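Local atomic coordinates of serine acetyltransferase (Bacteroides vulgatus ATCC 8482, PDB entry 3F1X), a protein that probably transfers an acetyl group to serine, as serine acetyltransferases do in amino-acid biosynthesis, and assembles from several copies of its chain. Residues 6-9 and 10-13; 12-15 and 16-20; 72-75 and 76-80. One frame throughout, in Å; residues are numbered along the deposited sequence.

Contact 1: residues 6-9 and 10-13; sequences YTNI and LTQA
Near the N-terminal end of helix 7-17, Tyr6 and Leu10 meet one turn apart. Leu10 N donates to Tyr6 O at 3.1 Å. Beside this bond the two side chains run the same way: Leu10 CD1 approaches the Tyr6 ring obliquely, 4.0 Å from Tyr6 CD1. The ring reaches that place because Tyr6 CG sits between its own backbone N and carbonyl carbon (chi1 55°). The same i to i+4 pattern, that of a regular alpha-helix, continues with Thr11 N to Thr7 O and Ala13 N to Ile9 O. Asn8 O accepts from Gln12 N at 3.0 Å and may also take the hydroxyl proton of Thr11, whose OG1 is 3.1 Å from Asn8 O. Thr7 OG1 turns back along the chain and is hydrogen-bonded to Phe4 N. This end of the chain docks on a neighbouring subunit, where Tyr6 meets the ring of Phe80 of that subunit, Ile9 packs on its Leu114, and Leu10 and Ala13 both pack on its Ile120.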
loop_
_atom_site.group_PDB
_atom_site.type_symbol
_atom_site.label_atom_id
_atom_site.label_comp_id
_atom_site.label_asym_id
_atom_site.label_seq_id
_atom_site.Cartn_x
_atom_site.Cartn_y
_atom_site.Cartn_z
ATOM N N TYR A 6 30.070 -14.727 7.248
ATOM C CA TYR A 6 29.676 -13.983 6.052
ATOM C C TYR A 6 29.945 -12.478 6.151
ATOM O O TYR A 6 29.897 -11.766 5.150
ATOM C CB TYR A 6 28.190 -14.229 5.753
ATOM C CG TYR A 6 27.253 -13.925 6.902
ATOM C CD1 TYR A 6 26.971 -12.614 7.275
ATOM C CD2 TYR A 6 26.663 -14.957 7.628
ATOM C CE1 TYR A 6 26.119 -12.335 8.352
ATOM C CE2 TYR A 6 25.814 -14.693 8.702
ATOM C CZ TYR A 6 25.545 -13.384 9.059
ATOM O OH TYR A 6 24.702 -13.134 10.118
ATOM N N THR A 7 30.249 -12.003 7.352
ATOM C CA THR A 7 30.498 -10.586 7.582
ATOM C C THR A 7 31.537 -9.927 6.681
ATOM O O THR A 7 31.243 -8.932 6.019
ATOM C CB THR A 7 30.906 -10.338 9.040
ATOM O OG1 THR A 7 29.881 -10.839 9.900
ATOM C CG2 THR A 7 31.107 -8.855 9.298
ATOM N N ASN A 8 32.752 -10.466 6.664
ATOM C CA ASN A 8 33.810 -9.894 5.846
ATOM C C ASN A 8 33.565 -10.082 4.353
ATOM O O ASN A 8 34.083 -9.321 3.535
ATOM C CB ASN A 8 35.172 -10.473 6.253
ATOM C CG ASN A 8 35.578 -10.066 7.667
ATOM O OD1 ASN A 8 35.022 -9.117 8.233
ATOM N ND2 ASN A 8 36.552 -10.768 8.238
ATOM N N ILE A 9 32.765 -11.081 3.997
ATOM C CA ILE A 9 32.449 -11.321 2.595
ATOM C C ILE A 9 31.588 -10.161 2.108
ATOM O O ILE A 9 31.811 -9.621 1.029
ATOM C CB ILE A 9 31.682 -12.647 2.412
ATOM C CG1 ILE A 9 32.591 -13.815 2.768
ATOM C CG2 ILE A 9 31.212 -12.792 0.960
ATOM C CD1 ILE A 9 31.866 -15.131 2.897
ATOM N N LEU A 10 30.616 -9.774 2.930
ATOM C CA LEU A 10 29.719 -8.674 2.597
ATOM C C LEU A 10 30.439 -7.328 2.529
ATOM O O LEU A 10 30.221 -6.545 1.602
ATOM C CB LEU A 10 28.580 -8.588 3.616
ATOM C CG LEU A 10 27.624 -9.779 3.666
ATOM C CD1 LEU A 10 26.554 -9.539 4.724
ATOM C CD2 LEU A 10 26.981 -9.977 2.288
ATOM N N THR A 11 31.294 -7.051 3.509
ATOM C CA THR A 11 32.008 -5.778 3.520
ATOM C C THR A 11 32.955 -5.668 2.331
ATOM O O THR A 11 33.063 -4.610 1.702
ATOM C CB THR A 11 32.785 -5.573 4.850
ATOM O OG1 THR A 11 33.587 -6.728 5.132
ATOM C CG2 THR A 11 31.810 -5.350 6.002
ATOM N N GLN A 12 33.631 -6.758 2.002
ATOM C CA GLN A 12 34.541 -6.724 0.867
ATOM C C GLN A 12 33.753 -6.509 -0.426
ATOM O O GLN A 12 34.213 -5.809 -1.331
ATOM C CB GLN A 12 35.341 -8.021 0.796
ATOM C CG GLN A 12 36.363 -8.055 -0.336
ATOM C CD GLN A 12 37.313 -6.863 -0.323
ATOM O OE1 GLN A 12 37.882 -6.513 0.713
ATOM N NE2 GLN A 12 37.494 -6.241 -1.482
ATOM N N ALA A 13 32.562 -7.099 -0.512
ATOM C CA ALA A 13 31.739 -6.942 -1.707
ATOM C C ALA A 13 31.367 -5.473 -1.876
ATOM O O ALA A 13 31.465 -4.918 -2.969
ATOM C CB ALA A 13 30.476 -7.798 -1.607
#

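Contact 2: residues 12-15 and 16-20; sequences QAVD and ELSES
Gln12 and Glu16 meet one turn apart on the last turns of helix 7-17, just ahead of the C-terminal end where Ser18 leaves the helical backbone. In Gln12 the bend at chi2 (54°) carries the amide toward the Glu16 side chain, the two groups slanting across each other: Gln12 NE2 lies 3.5 Å from Glu16 CG, with the amide and carboxylate planes 41° apart. Glu16 OE2 is 3.7 Å from Gln12 NE2, while OE1 makes a long, weak ion pair with Arg128 of a neighbouring subunit. With an alanine here, the Gln12 amide would probably be freer to turn and that arginine would lose its distant carboxylate. Leu17 CG stands beside its backbone N (chi1 -70°), which lays it against Ala13 O at 3.2 Å. Leu17 N donates to the same oxygen, and Leu17 O accepts from Arg127 of the neighbouring subunit. Farther on, Glu19 OE1 accepts from Ser20 N at 2.9 Å. At the helix end Ser18 OG bonds Val14 O at 2.8 Å; Ser18 N reaches this oxygen from the opposite face of the carbonyl plane, at 2.9 Å.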
loop_
_atom_site.group_PDB
_atom_site.type_symbol
_atom_site.label_atom_id
_atom_site.label_comp_id
_atom_site.label_asym_id
_atom_site.label_seq_id
_atom_site.Cartn_x
_atom_site.Cartn_y
_atom_site.Cartn_z
ATOM N N GLN A 12 33.631 -6.758 2.002
ATOM C CA GLN A 12 34.541 -6.724 0.867
ATOM C C GLN A 12 33.753 -6.509 -0.426
ATOM O O GLN A 12 34.213 -5.809 -1.331
ATOM C CB GLN A 12 35.341 -8.021 0.796
ATOM C CG GLN A 12 36.363 -8.055 -0.336
ATOM C CD GLN A 12 37.313 -6.863 -0.323
ATOM O OE1 GLN A 12 37.882 -6.513 0.713
ATOM N NE2 GLN A 12 37.494 -6.241 -1.482
ATOM N N ALA A 13 32.562 -7.099 -0.512
ATOM C CA ALA A 13 31.739 -6.942 -1.707
ATOM C C ALA A 13 31.367 -5.473 -1.876
ATOM O O ALA A 13 31.465 -4.918 -2.969
ATOM C CB ALA A 13 30.476 -7.798 -1.607
ATOM N N VAL A 14 30.948 -4.847 -0.783
ATOM C CA VAL A 14 30.565 -3.447 -0.822
ATOM C C VAL A 14 31.728 -2.557 -1.270
ATOM O O VAL A 14 31.540 -1.653 -2.091
ATOM C CB VAL A 14 30.053 -2.973 0.552
ATOM C CG1 VAL A 14 29.869 -1.452 0.552
ATOM C CG2 VAL A 14 28.734 -3.671 0.874
ATOM N N ASP A 15 32.923 -2.812 -0.746
ATOM C CA ASP A 15 34.091 -2.009 -1.118
ATOM C C ASP A 15 34.355 -2.053 -2.619
ATOM O O ASP A 15 34.611 -1.022 -3.236
ATOM C CB ASP A 15 35.344 -2.487 -0.370
ATOM C CG ASP A 15 35.207 -2.355 1.137
ATOM O OD1 ASP A 15 34.463 -1.457 1.589
ATOM O OD2 ASP A 15 35.857 -3.136 1.867
ATOM N N GLU A 16 34.285 -3.249 -3.196
ATOM C CA GLU A 16 34.515 -3.443 -4.626
ATOM C C GLU A 16 33.444 -2.786 -5.475
ATOM O O GLU A 16 33.729 -2.214 -6.523
ATOM C CB GLU A 16 34.536 -4.931 -4.965
ATOM C CG GLU A 16 35.765 -5.677 -4.524
ATOM C CD GLU A 16 35.771 -7.100 -5.056
ATOM O OE1 GLU A 16 35.682 -7.280 -6.294
ATOM O OE2 GLU A 16 35.863 -8.041 -4.241
ATOM N N LEU A 17 32.204 -2.888 -5.019
ATOM C CA LEU A 17 31.079 -2.319 -5.738
ATOM C C LEU A 17 31.025 -0.800 -5.683
ATOM O O LEU A 17 30.447 -0.163 -6.565
ATOM C CB LEU A 17 29.776 -2.902 -5.180
ATOM C CG LEU A 17 29.544 -4.382 -5.497
ATOM C CD1 LEU A 17 28.442 -4.949 -4.620
ATOM C CD2 LEU A 17 29.199 -4.538 -6.967
ATOM N N SER A 18 31.634 -0.220 -4.651
ATOM C CA SER A 18 31.614 1.229 -4.451
ATOM C C SER A 18 32.746 2.022 -5.096
ATOM O O SER A 18 33.051 3.125 -4.649
ATOM C CB SER A 18 31.586 1.544 -2.945
ATOM O OG SER A 18 30.466 0.964 -2.296
ATOM N N GLU A 19 33.365 1.490 -6.144
ATOM C CA GLU A 19 34.460 2.208 -6.806
ATOM C C GLU A 19 34.279 2.331 -8.321
ATOM O O GLU A 19 33.555 3.204 -8.797
ATOM C CB GLU A 19 35.793 1.526 -6.492
ATOM C CG GLU A 19 35.667 0.061 -6.118
ATOM C CD GLU A 19 36.558 -0.827 -6.957
ATOM O OE1 GLU A 19 36.342 -0.885 -8.186
ATOM O OE2 GLU A 19 37.471 -1.465 -6.387
ATOM N N SER A 20 34.962 1.468 -9.066
ATOM C CA SER A 20 34.881 1.440 -10.521
ATOM C C SER A 20 35.168 2.758 -11.239
ATOM O O SER A 20 34.253 3.531 -11.526
ATOM C CB SER A 20 33.506 0.928 -10.958
ATOM O OG SER A 20 33.302 -0.430 -10.597
#

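Contact 3: residues 72-75 and 76-80; sequences IGVN and VETLF
Val74 O and Thr78 OG1 lie 3.0 Å apart, one turn along helix 68-93. Thr78 N donates to the same oxygen, also at 3.0 Å, whereas whether Thr78 OG1 also gives its proton to Val74 O is uncertain. The hydroxyl is brought over the preceding turn because Thr78 OG1 stands anti to the carbonyl carbon of its own residue (chi1 -51°). One water then joins Thr78 to Asn75: it donates to Thr78 OG1 at 2.8 Å and accepts weakly from Asn75 ND2, a weak bridge between side chains three residues apart. Elsewhere round the helix Ile72 and Val76 meet through their CG2 methyls, 4.1 Å apart, the side chains slanting across each other. Val76 CG2 also presses on Ile72 O at 3.1 Å, the oxygen that accepts from Val76 N.

Further out, Asn75 and Thr78 rest on Leu48 of helix 39-53, and Val76 packs on Ile120 of helix 109-120. Glu77 turns to another subunit, where its OE2 is bonded by Thr67 and Asn60. Ile72 and Val76 also receive Ser18 and Val14 of a different neighbouring subunit. Regular i to i+4 bonds run throughout, from Val76 N to Ile72 O as far as Leu79 N to Asn75 O, the pattern of a regular alpha-helix, here in the helical part that precedes the beta-helix, as in serine acetyltransferases.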
loop_
_atom_site.group_PDB
_atom_site.type_symbol
_atom_site.label_atom_id
_atom_site.label_comp_id
_atom_site.label_asym_id
_atom_site.label_seq_id
_atom_site.Cartn_x
_atom_site.Cartn_y
_atom_site.Cartn_z
ATOM N N ILE A 72 -12.664 14.217 -15.727
ATOM C CA ILE A 72 -11.751 14.655 -16.775
ATOM C C ILE A 72 -10.925 15.835 -16.244
ATOM O O ILE A 72 -9.718 15.931 -16.491
ATOM C CB ILE A 72 -12.520 15.096 -18.040
ATOM C CG1 ILE A 72 -13.115 13.871 -18.732
ATOM C CG2 ILE A 72 -11.592 15.865 -18.984
ATOM C CD1 ILE A 72 -14.035 14.205 -19.899
ATOM N N GLY A 73 -11.586 16.719 -15.500
ATOM C CA GLY A 73 -10.920 17.882 -14.937
ATOM C C GLY A 73 -9.840 17.515 -13.942
ATOM O O GLY A 73 -8.720 18.033 -14.007
ATOM N N VAL A 74 -10.174 16.626 -13.014
ATOM C CA VAL A 74 -9.213 16.187 -12.007
ATOM C C VAL A 74 -8.090 15.387 -12.658
ATOM O O VAL A 74 -6.917 15.584 -12.344
ATOM C CB VAL A 74 -9.890 15.318 -10.923
ATOM C CG1 VAL A 74 -8.842 14.806 -9.937
ATOM C CG2 VAL A 74 -10.953 16.136 -10.188
ATOM N N ASN A 75 -8.450 14.492 -13.575
ATOM C CA ASN A 75 -7.459 13.666 -14.251
ATOM C C ASN A 75 -6.476 14.473 -15.095
ATOM O O ASN A 75 -5.282 14.176 -15.120
ATOM C CB ASN A 75 -8.168 12.601 -15.093
ATOM C CG ASN A 75 -8.835 11.539 -14.230
ATOM O OD1 ASN A 75 -9.608 10.714 -14.712
ATOM N ND2 ASN A 75 -8.530 11.558 -12.944
ATOM N N VAL A 76 -6.968 15.495 -15.785
ATOM C CA VAL A 76 -6.089 16.329 -16.593
ATOM C C VAL A 76 -5.065 17.035 -15.695
ATOM O O VAL A 76 -3.894 17.153 -16.054
ATOM C CB VAL A 76 -6.883 17.387 -17.395
ATOM C CG1 VAL A 76 -5.950 18.484 -17.872
ATOM C CG2 VAL A 76 -7.565 16.723 -18.601
ATOM N N GLU A 77 -5.508 17.502 -14.531
ATOM C CA GLU A 77 -4.614 18.187 -13.596
ATOM C C GLU A 77 -3.552 17.245 -13.025
ATOM O O GLU A 77 -2.378 17.605 -12.927
ATOM C CB GLU A 77 -5.414 18.795 -12.438
ATOM C CG GLU A 77 -4.538 19.345 -11.304
ATOM C CD GLU A 77 -5.349 19.806 -10.095
ATOM O OE1 GLU A 77 -6.247 19.058 -9.658
ATOM O OE2 GLU A 77 -5.082 20.905 -9.574
ATOM N N THR A 78 -3.965 16.042 -12.641
ATOM C CA THR A 78 -3.020 15.082 -12.085
ATOM C C THR A 78 -1.987 14.733 -13.158
ATOM O O THR A 78 -0.780 14.687 -12.900
ATOM C CB THR A 78 -3.726 13.782 -11.645
ATOM O OG1 THR A 78 -4.839 14.096 -10.796
ATOM C CG2 THR A 78 -2.739 12.879 -10.905
ATOM N N LEU A 79 -2.478 14.487 -14.367
ATOM C CA LEU A 79 -1.619 14.155 -15.492
ATOM C C LEU A 79 -0.624 15.283 -15.760
ATOM O O LEU A 79 0.560 15.043 -15.999
ATOM C CB LEU A 79 -2.460 13.911 -16.748
ATOM C CG LEU A 79 -1.669 13.734 -18.046
ATOM C CD1 LEU A 79 -0.688 12.596 -17.887
ATOM C CD2 LEU A 79 -2.619 13.456 -19.209
ATOM N N PHE A 80 -1.114 16.515 -15.736
ATOM C CA PHE A 80 -0.260 17.662 -15.977
ATOM C C PHE A 80 0.913 17.737 -15.010
ATOM O O PHE A 80 2.047 17.972 -15.424
ATOM C CB PHE A 80 -1.064 18.949 -15.876
ATOM C CG PHE A 80 -0.236 20.182 -16.045
ATOM C CD1 PHE A 80 0.476 20.398 -17.216
ATOM C CD2 PHE A 80 -0.157 21.128 -15.028
ATOM C CE1 PHE A 80 1.263 21.540 -17.379
ATOM C CE2 PHE A 80 0.628 22.276 -15.179
ATOM C CZ PHE A 80 1.336 22.478 -16.358
HETATM O O HOH W 1 -6.499 11.893 -11.032
#

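Contacts 1 and 2 are successive parts of one short helix, 7-17, with centres 10 Å apart; they share Gln12 and Ala13, and contact 2 carries the helix to its end. Contact 3 comes later, inside the long helix 68-93, its centre 49 Å from that of contact 1 and 45 Å from that of contact 2, without touching either in the same chain. Between subunits the distance closes: the N-terminal segment of one copy lies on helix 68-93 of another, Leu10 packing on Phe80. The N-terminal helix thus reaches away from its own chain and helps join the six-chain assembly, apart from the parallel beta-strands of the C-terminal left-handed beta-helix.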